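Local coordinates for protein diketoreductase (Acinetobacter baylyi, PDB 4E12) that reduces dicarbonyl compounds with NADH and probably also interconverts (3S)-3-hydroxyacyl-CoA and 3-oxoacyl-CoA, at residues A[51-54]-A[55-59]; A[161-164]-A[165-168]; A[241-244]-A[245-249]. All blocks are in the same frame, centred on the assembly; numbering follows the deposited sequence.

Interaction 1 (A[51-54]-A[55-59])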
loop_
_atom_site.group_PDB
_atom_site.type_symbol
_atom_site.label_atom_id
_atom_site.label_comp_id
_atom_site.label_asym_id
_atom_site.label_seq_id
_atom_site.Cartn_x
_atom_site.Cartn_y
_atom_site.Cartn_z
ATOM N N ALA A 51 -6.089 -31.647 0.266
ATOM C CA ALA A 51 -5.615 -32.527 -0.796
ATOM C C ALA A 51 -6.348 -32.200 -2.087
ATOM O O ALA A 51 -5.742 -32.134 -3.161
ATOM C CB ALA A 51 -5.840 -33.989 -0.423
ATOM N N ALA A 52 -7.652 -31.991 -1.965
ATOM C CA ALA A 52 -8.511 -31.649 -3.093
ATOM C C ALA A 52 -8.113 -30.310 -3.727
ATOM O O ALA A 52 -8.002 -30.201 -4.954
ATOM C CB ALA A 52 -9.966 -31.611 -2.640
ATOM N N VAL A 53 -7.912 -29.295 -2.894
ATOM C CA VAL A 53 -7.464 -27.987 -3.370
ATOM C C VAL A 53 -6.127 -28.125 -4.092
ATOM O O VAL A 53 -5.935 -27.594 -5.190
ATOM C CB VAL A 53 -7.261 -26.999 -2.193
ATOM C CG1 VAL A 53 -6.800 -25.642 -2.713
ATOM C CG2 VAL A 53 -8.536 -26.876 -1.378
ATOM N N TYR A 54 -5.186 -28.817 -3.466
ATOM C CA TYR A 54 -3.876 -28.988 -4.080
ATOM C C TYR A 54 -3.961 -29.627 -5.445
ATOM O O TYR A 54 -3.397 -29.112 -6.413
ATOM C CB TYR A 54 -2.923 -29.772 -3.183
ATOM C CG TYR A 54 -2.235 -28.902 -2.164
ATOM C CD1 TYR A 54 -0.847 -28.934 -2.015
ATOM C CD2 TYR A 54 -2.970 -28.040 -1.349
ATOM C CE1 TYR A 54 -0.209 -28.129 -1.079
ATOM C CE2 TYR A 54 -2.350 -27.234 -0.410
ATOM C CZ TYR A 54 -0.965 -27.283 -0.279
ATOM O OH TYR A 54 -0.356 -26.486 0.650
ATOM N N GLU A 55 -4.662 -30.747 -5.531
ATOM C CA GLU A 55 -4.754 -31.437 -6.804
ATOM C C GLU A 55 -5.286 -30.536 -7.922
ATOM O O GLU A 55 -4.945 -30.736 -9.089
ATOM C CB GLU A 55 -5.470 -32.796 -6.670
ATOM C CG GLU A 55 -6.862 -32.783 -6.082
ATOM C CD GLU A 55 -7.272 -34.156 -5.525
ATOM O OE1 GLU A 55 -6.462 -35.106 -5.583
ATOM O OE2 GLU A 55 -8.407 -34.287 -5.023
ATOM N N LYS A 56 -6.065 -29.509 -7.579
ATOM C CA LYS A 56 -6.556 -28.573 -8.597
ATOM C C LYS A 56 -5.700 -27.306 -8.707
ATOM O O LYS A 56 -5.635 -26.700 -9.779
ATOM C CB LYS A 56 -8.002 -28.157 -8.310
ATOM C CG LYS A 56 -9.009 -29.309 -8.224
ATOM C CD LYS A 56 -9.139 -30.085 -9.518
ATOM C CE LYS A 56 -10.094 -31.265 -9.341
ATOM N NZ LYS A 56 -10.180 -32.126 -10.555
ATOM N N GLU A 57 -5.046 -26.903 -7.618
ATOM C CA GLU A 57 -4.374 -25.596 -7.578
ATOM C C GLU A 57 -2.843 -25.638 -7.515
ATOM O O GLU A 57 -2.183 -24.620 -7.756
ATOM C CB GLU A 57 -4.879 -24.782 -6.383
ATOM C CG GLU A 57 -6.366 -24.501 -6.372
ATOM C CD GLU A 57 -6.792 -23.553 -7.473
ATOM O OE1 GLU A 57 -5.906 -22.915 -8.079
ATOM O OE2 GLU A 57 -8.009 -23.438 -7.729
ATOM N N VAL A 58 -2.251 -26.776 -7.171
ATOM C CA VAL A 58 -0.828 -26.741 -6.838
ATOM C C VAL A 58 -0.012 -27.632 -7.764
ATOM O O VAL A 58 -0.338 -28.806 -7.935
ATOM C CB VAL A 58 -0.593 -27.136 -5.346
ATOM C CG1 VAL A 58 0.886 -27.176 -5.042
ATOM C CG2 VAL A 58 -1.281 -26.136 -4.408
ATOM N N ALA A 59 1.045 -27.079 -8.353
ATOM C CA ALA A 59 1.881 -27.824 -9.276
ATOM C C ALA A 59 2.381 -29.111 -8.639
ATOM O O ALA A 59 2.874 -29.110 -7.504
ATOM C CB ALA A 59 3.051 -26.976 -9.735
#
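The phenol ring of Tyr54 carries the side chain of Val58 on one face: methyl CG2 stands over the ring as a CH-pi donor, 3.8 Å from the centroid and 15° off the ring normal. Displaced toward the rim, Val58 CG2 lies 3.7 Å from both Tyr54 CG and CD1. With chi1 of Val58 at 177°, CG1 lies anti to the backbone N, which turns CG2 to the ring. Phe21 and Phe25 also meet Tyr54 edge-to-face, Trp149 packs against it at a steep angle, and the hydroxyl OH is hydrogen-bonded to Gln22 OE1.

Val58 N donates to Tyr54 O over 2.7 Å, in the carbonyl plane on a lone pair, although Val58 is the first residue to leave helical geometry. The rung just before it joins Glu57 N to Val53 O at 2.7 Å; nearly a turn earlier Glu55 N reaches Ala51 O at 3.0 Å. A chi1 of 56° sets Glu55 CG between its backbone N and carbonyl carbon, and the chain, extended from there, runs along the preceding turn, with CG 3.0 Å from Ala52 O and OE2 3.3 Å from Ala52 CA. Val53 CG1 rests 3.9 Å from Glu57 CG.

This is the C-terminal end of helix 37-57 in the NAD-binding Rossmann domain. Ala51 and Tyr54, and Val58 just after the helix, pack on helix 14-25, and Trp149 lies against Val53.

Interaction 2 (A[161-164]-A[165-168])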
loop_
_atom_site.group_PDB
_atom_site.type_symbol
_atom_site.label_atom_id
_atom_site.label_comp_id
_atom_site.label_asym_id
_atom_site.label_seq_id
_atom_site.Cartn_x
_atom_site.Cartn_y
_atom_site.Cartn_z
ATOM N N LYS A 161 18.399 -14.251 21.278
ATOM C CA LYS A 161 18.926 -15.522 21.783
ATOM C C LYS A 161 19.008 -16.590 20.687
ATOM O O LYS A 161 19.700 -17.597 20.857
ATOM C CB LYS A 161 18.042 -16.038 22.925
ATOM C CG LYS A 161 17.791 -15.019 24.021
ATOM C CD LYS A 161 16.733 -15.500 25.006
ATOM C CE LYS A 161 16.447 -14.441 26.063
ATOM N NZ LYS A 161 15.410 -14.871 27.040
ATOM N N THR A 162 18.310 -16.381 19.570
ATOM C CA THR A 162 18.245 -17.396 18.517
ATOM C C THR A 162 19.609 -17.695 17.907
ATOM O O THR A 162 20.354 -16.784 17.544
ATOM C CB THR A 162 17.296 -16.997 17.359
ATOM O OG1 THR A 162 15.974 -16.802 17.863
ATOM C CG2 THR A 162 17.267 -18.094 16.315
ATOM N N ASP A 163 19.919 -18.981 17.777
ATOM C CA ASP A 163 21.148 -19.424 17.134
ATOM C C ASP A 163 21.066 -19.172 15.627
ATOM O O ASP A 163 20.177 -19.691 14.949
ATOM C CB ASP A 163 21.370 -20.917 17.417
ATOM C CG ASP A 163 22.654 -21.467 16.792
ATOM O OD1 ASP A 163 23.232 -20.830 15.889
ATOM O OD2 ASP A 163 23.086 -22.561 17.209
ATOM N N PRO A 164 22.004 -18.379 15.083
ATOM C CA PRO A 164 22.027 -18.065 13.651
ATOM C C PRO A 164 21.965 -19.299 12.772
ATOM O O PRO A 164 21.352 -19.272 11.701
ATOM C CB PRO A 164 23.360 -17.339 13.470
ATOM C CG PRO A 164 23.640 -16.759 14.801
ATOM C CD PRO A 164 23.140 -17.766 15.789
ATOM N N GLU A 165 22.608 -20.375 13.218
ATOM C CA GLU A 165 22.630 -21.627 12.471
ATOM C C GLU A 165 21.234 -22.251 12.400
ATOM O O GLU A 165 20.847 -22.838 11.381
ATOM C CB GLU A 165 23.626 -22.601 13.113
ATOM C CG GLU A 165 23.545 -24.035 12.592
ATOM C CD GLU A 165 23.763 -24.153 11.095
ATOM O OE1 GLU A 165 23.944 -23.114 10.426
ATOM O OE2 GLU A 165 23.741 -25.295 10.586
ATOM N N VAL A 166 20.507 -22.140 13.506
ATOM C CA VAL A 166 19.121 -22.579 13.598
ATOM C C VAL A 166 18.278 -21.726 12.663
ATOM O O VAL A 166 17.494 -22.250 11.870
ATOM C CB VAL A 166 18.590 -22.436 15.041
ATOM C CG1 VAL A 166 17.078 -22.601 15.081
ATOM C CG2 VAL A 166 19.237 -23.483 15.921
ATOM N N TYR A 167 18.458 -20.413 12.753
ATOM C CA TYR A 167 17.751 -19.476 11.882
ATOM C C TYR A 167 17.942 -19.876 10.421
ATOM O O TYR A 167 16.972 -19.983 9.679
ATOM C CB TYR A 167 18.278 -18.063 12.116
ATOM C CG TYR A 167 17.545 -16.958 11.392
ATOM C CD1 TYR A 167 16.700 -16.090 12.086
ATOM C CD2 TYR A 167 17.694 -16.772 10.019
ATOM C CE1 TYR A 167 16.020 -15.055 11.426
ATOM C CE2 TYR A 167 17.011 -15.730 9.344
ATOM C CZ TYR A 167 16.182 -14.886 10.059
ATOM O OH TYR A 167 15.507 -13.866 9.414
ATOM N N GLN A 168 19.181 -20.119 10.001
ATOM C CA GLN A 168 19.420 -20.484 8.615
ATOM C C GLN A 168 18.802 -21.838 8.260
ATOM O O GLN A 168 18.338 -22.034 7.135
ATOM C CB GLN A 168 20.912 -20.470 8.268
ATOM C CG GLN A 168 21.182 -20.787 6.808
ATOM C CD GLN A 168 20.714 -19.690 5.852
ATOM O OE1 GLN A 168 20.380 -18.576 6.270
ATOM N NE2 GLN A 168 20.682 -20.007 4.562
#
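Asp163 caps the start of the helix with its carboxylate: OD1 accepts the amide of Glu165 at 2.8 Å from N, with an N-H...O angle of 149°. The amide approaches from above the carboxylate plane, 45° out of it. A chi1 of -179° carries CG away from the backbone N of Asp163 and round beside its carbonyl carbon, bringing OD1 to the first turn. There OD1 also lies 3.3 Å from Glu165 CB, the two side chains running alongside each other. At the root of the same side chain, Asp163 CB packs 3.7 Å from Val166 CG2, the valine crossing it at about a right angle.

Asp163 O takes the amide of Tyr167 at 2.9 Å, nearly head-on, with a weak second bond from Val166 N. Pro164 has no N-H to give and occupies the first helical position; its carbonyl O receives Gln168 N at 2.9 Å. Thr162 CG2 adds a looser contact, 4.3 Å from Tyr167 CB.

In the next shell, Thr162 OG1 is bonded to Phe139 O and Thr159 N. The chain of Glu165, bent at chi2 and poorly ordered, carries OE2 to Gln169 NE2, a less certain bond. This N-cap begins helix 164-176, which follows strand 153-158. The backbone of Asp163 is bonded to that of Asp137, just before strand 139-144, and Tyr167 OH reaches Leu184 O, just beyond strand 180-183.

Interaction 3 (A[241-244]-A[245-249]). With SO4 (sulfate ion), chain I.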
loop_
_atom_site.group_PDB
_atom_site.type_symbol
_atom_site.label_atom_id
_atom_site.label_comp_id
_atom_site.label_asym_id
_atom_site.label_seq_id
_atom_site.Cartn_x
_atom_site.Cartn_y
_atom_site.Cartn_z
ATOM N N LEU A 241 -14.409 -9.136 6.789
ATOM C CA LEU A 241 -14.779 -7.961 7.557
ATOM C C LEU A 241 -14.978 -8.283 9.029
ATOM O O LEU A 241 -14.769 -7.423 9.893
ATOM C CB LEU A 241 -15.981 -7.268 6.930
ATOM C CG LEU A 241 -15.845 -6.845 5.463
ATOM C CD1 LEU A 241 -17.083 -6.002 5.112
ATOM C CD2 LEU A 241 -14.545 -6.060 5.233
ATOM N N THR A 242 -15.346 -9.520 9.341
ATOM C CA THR A 242 -15.439 -9.890 10.744
ATOM C C THR A 242 -14.035 -9.781 11.349
ATOM O O THR A 242 -13.847 -9.268 12.456
ATOM C CB THR A 242 -16.004 -11.332 10.963
ATOM O OG1 THR A 242 -15.020 -12.300 10.593
ATOM C CG2 THR A 242 -17.227 -11.555 10.096
ATOM N N THR A 243 -13.041 -10.238 10.599
ATOM C CA THR A 243 -11.648 -10.141 11.025
ATOM C C THR A 243 -11.205 -8.684 11.140
ATOM O O THR A 243 -10.558 -8.296 12.120
ATOM C CB THR A 243 -10.717 -10.888 10.049
ATOM O OG1 THR A 243 -11.114 -12.268 9.978
ATOM C CG2 THR A 243 -9.271 -10.788 10.509
ATOM N N ALA A 244 -11.555 -7.871 10.148
ATOM C CA ALA A 244 -11.159 -6.469 10.174
ATOM C C ALA A 244 -11.834 -5.748 11.343
ATOM O O ALA A 244 -11.241 -4.868 11.968
ATOM C CB ALA A 244 -11.510 -5.791 8.859
ATOM N N TYR A 245 -13.068 -6.129 11.641
ATOM C CA TYR A 245 -13.789 -5.562 12.774
ATOM C C TYR A 245 -13.109 -5.902 14.107
ATOM O O TYR A 245 -12.850 -5.015 14.923
ATOM C CB TYR A 245 -15.247 -6.019 12.747
ATOM C CG TYR A 245 -15.992 -5.843 14.053
ATOM C CD1 TYR A 245 -16.472 -4.598 14.458
ATOM C CD2 TYR A 245 -16.216 -6.942 14.887
ATOM C CE1 TYR A 245 -17.158 -4.451 15.666
ATOM C CE2 TYR A 245 -16.901 -6.810 16.090
ATOM C CZ TYR A 245 -17.367 -5.568 16.475
ATOM O OH TYR A 245 -18.038 -5.459 17.666
ATOM N N ASN A 246 -12.786 -7.178 14.311
ATOM C CA ASN A 246 -12.108 -7.610 15.528
ATOM C C ASN A 246 -10.801 -6.846 15.734
ATOM O O ASN A 246 -10.562 -6.297 16.813
ATOM C CB ASN A 246 -11.856 -9.121 15.509
ATOM C CG ASN A 246 -13.135 -9.932 15.631
ATOM O OD1 ASN A 246 -14.147 -9.452 16.158
ATOM N ND2 ASN A 246 -13.098 -11.168 15.149
ATOM N N ILE A 247 -9.956 -6.811 14.705
ATOM C CA ILE A 247 -8.689 -6.087 14.775
ATOM C C ILE A 247 -8.879 -4.595 15.076
ATOM O O ILE A 247 -8.226 -4.044 15.969
ATOM C CB ILE A 247 -7.878 -6.260 13.475
ATOM C CG1 ILE A 247 -7.409 -7.710 13.334
ATOM C CG2 ILE A 247 -6.709 -5.299 13.440
ATOM C CD1 ILE A 247 -6.674 -7.984 12.036
ATOM N N SER A 248 -9.771 -3.941 14.337
ATOM C CA SER A 248 -10.003 -2.513 14.502
ATOM C C SER A 248 -10.517 -2.171 15.883
ATOM O O SER A 248 -10.130 -1.143 16.444
ATOM C CB SER A 248 -11.023 -2.000 13.490
ATOM O OG SER A 248 -10.593 -2.248 12.170
ATOM N N SER A 249 -11.397 -3.005 16.431
ATOM C CA SER A 249 -12.060 -2.614 17.669
ATOM C C SER A 249 -11.171 -2.685 18.913
ATOM O O SER A 249 -11.555 -2.188 19.974
ATOM C CB SER A 249 -13.386 -3.351 17.866
ATOM O OG SER A 249 -13.188 -4.738 17.970
HETATM S S SO4 I . -14.561 -13.277 7.863
HETATM O O1 SO4 I . -15.925 -12.738 7.796
HETATM O O2 SO4 I . -14.132 -13.746 6.533
HETATM O O3 SO4 I . -14.541 -14.409 8.803
HETATM O O4 SO4 I . -13.641 -12.223 8.338
#
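Sulfate oxygen O4 is held by two donors of Thr243, its backbone N at 3.1 Å, with an N-H...O angle of 157°, and its hydroxyl OG1 at 3.0 Å. A chi1 of -59° places OG1 beside the backbone N, allowing one residue to close on the oxygen with two hydrogens. The sulfate probably comes from the crystallisation liquor; it stands too close to Thr242 in the model, which makes its exact position less certain.

On the other branch, Thr243 CG2 lies alongside Ile247 CD1 at 4.1 Å, the two side chains pointing the same way one turn apart. Thr243 O accepts Ile247 N at 3.0 Å in an almost straight bond. The next rung joins Ser248 N to Ala244 O at 2.9 Å. Tyr245 O is shared by Ser249 N and Ser249 OG, the hydroxyl coming in at 3.1 Å.

Ala244 packs on Phe236 of helix 232-239, whereas Ser248 and Ser249 face helix 253-267. An anion held by an amide in the first turn is characteristic of a helix N-terminus, where the helix dipole probably adds to the attraction; here it marks the start of helix 241-249 in the C-terminal domain.

In the fold
The three contacts follow one another along the chain, each a local contact along a helix or at one of its ends. Interactions 1 and 2 both belong to the NAD-binding domain, at the end of helix 37-57 and the start of helix 164-176, with centres about 33 Å apart. Interaction 3 belongs to helix 241-249 of the C-terminal domain, its centre about 30 Å from that of interaction 1 and about 35 Å from that of interaction 2, across the centre of the chain. No two of them touch. Each is a local feature of its own helix: two lie in the Rossmann-type domain and the third on a short helix of the C-terminal domain.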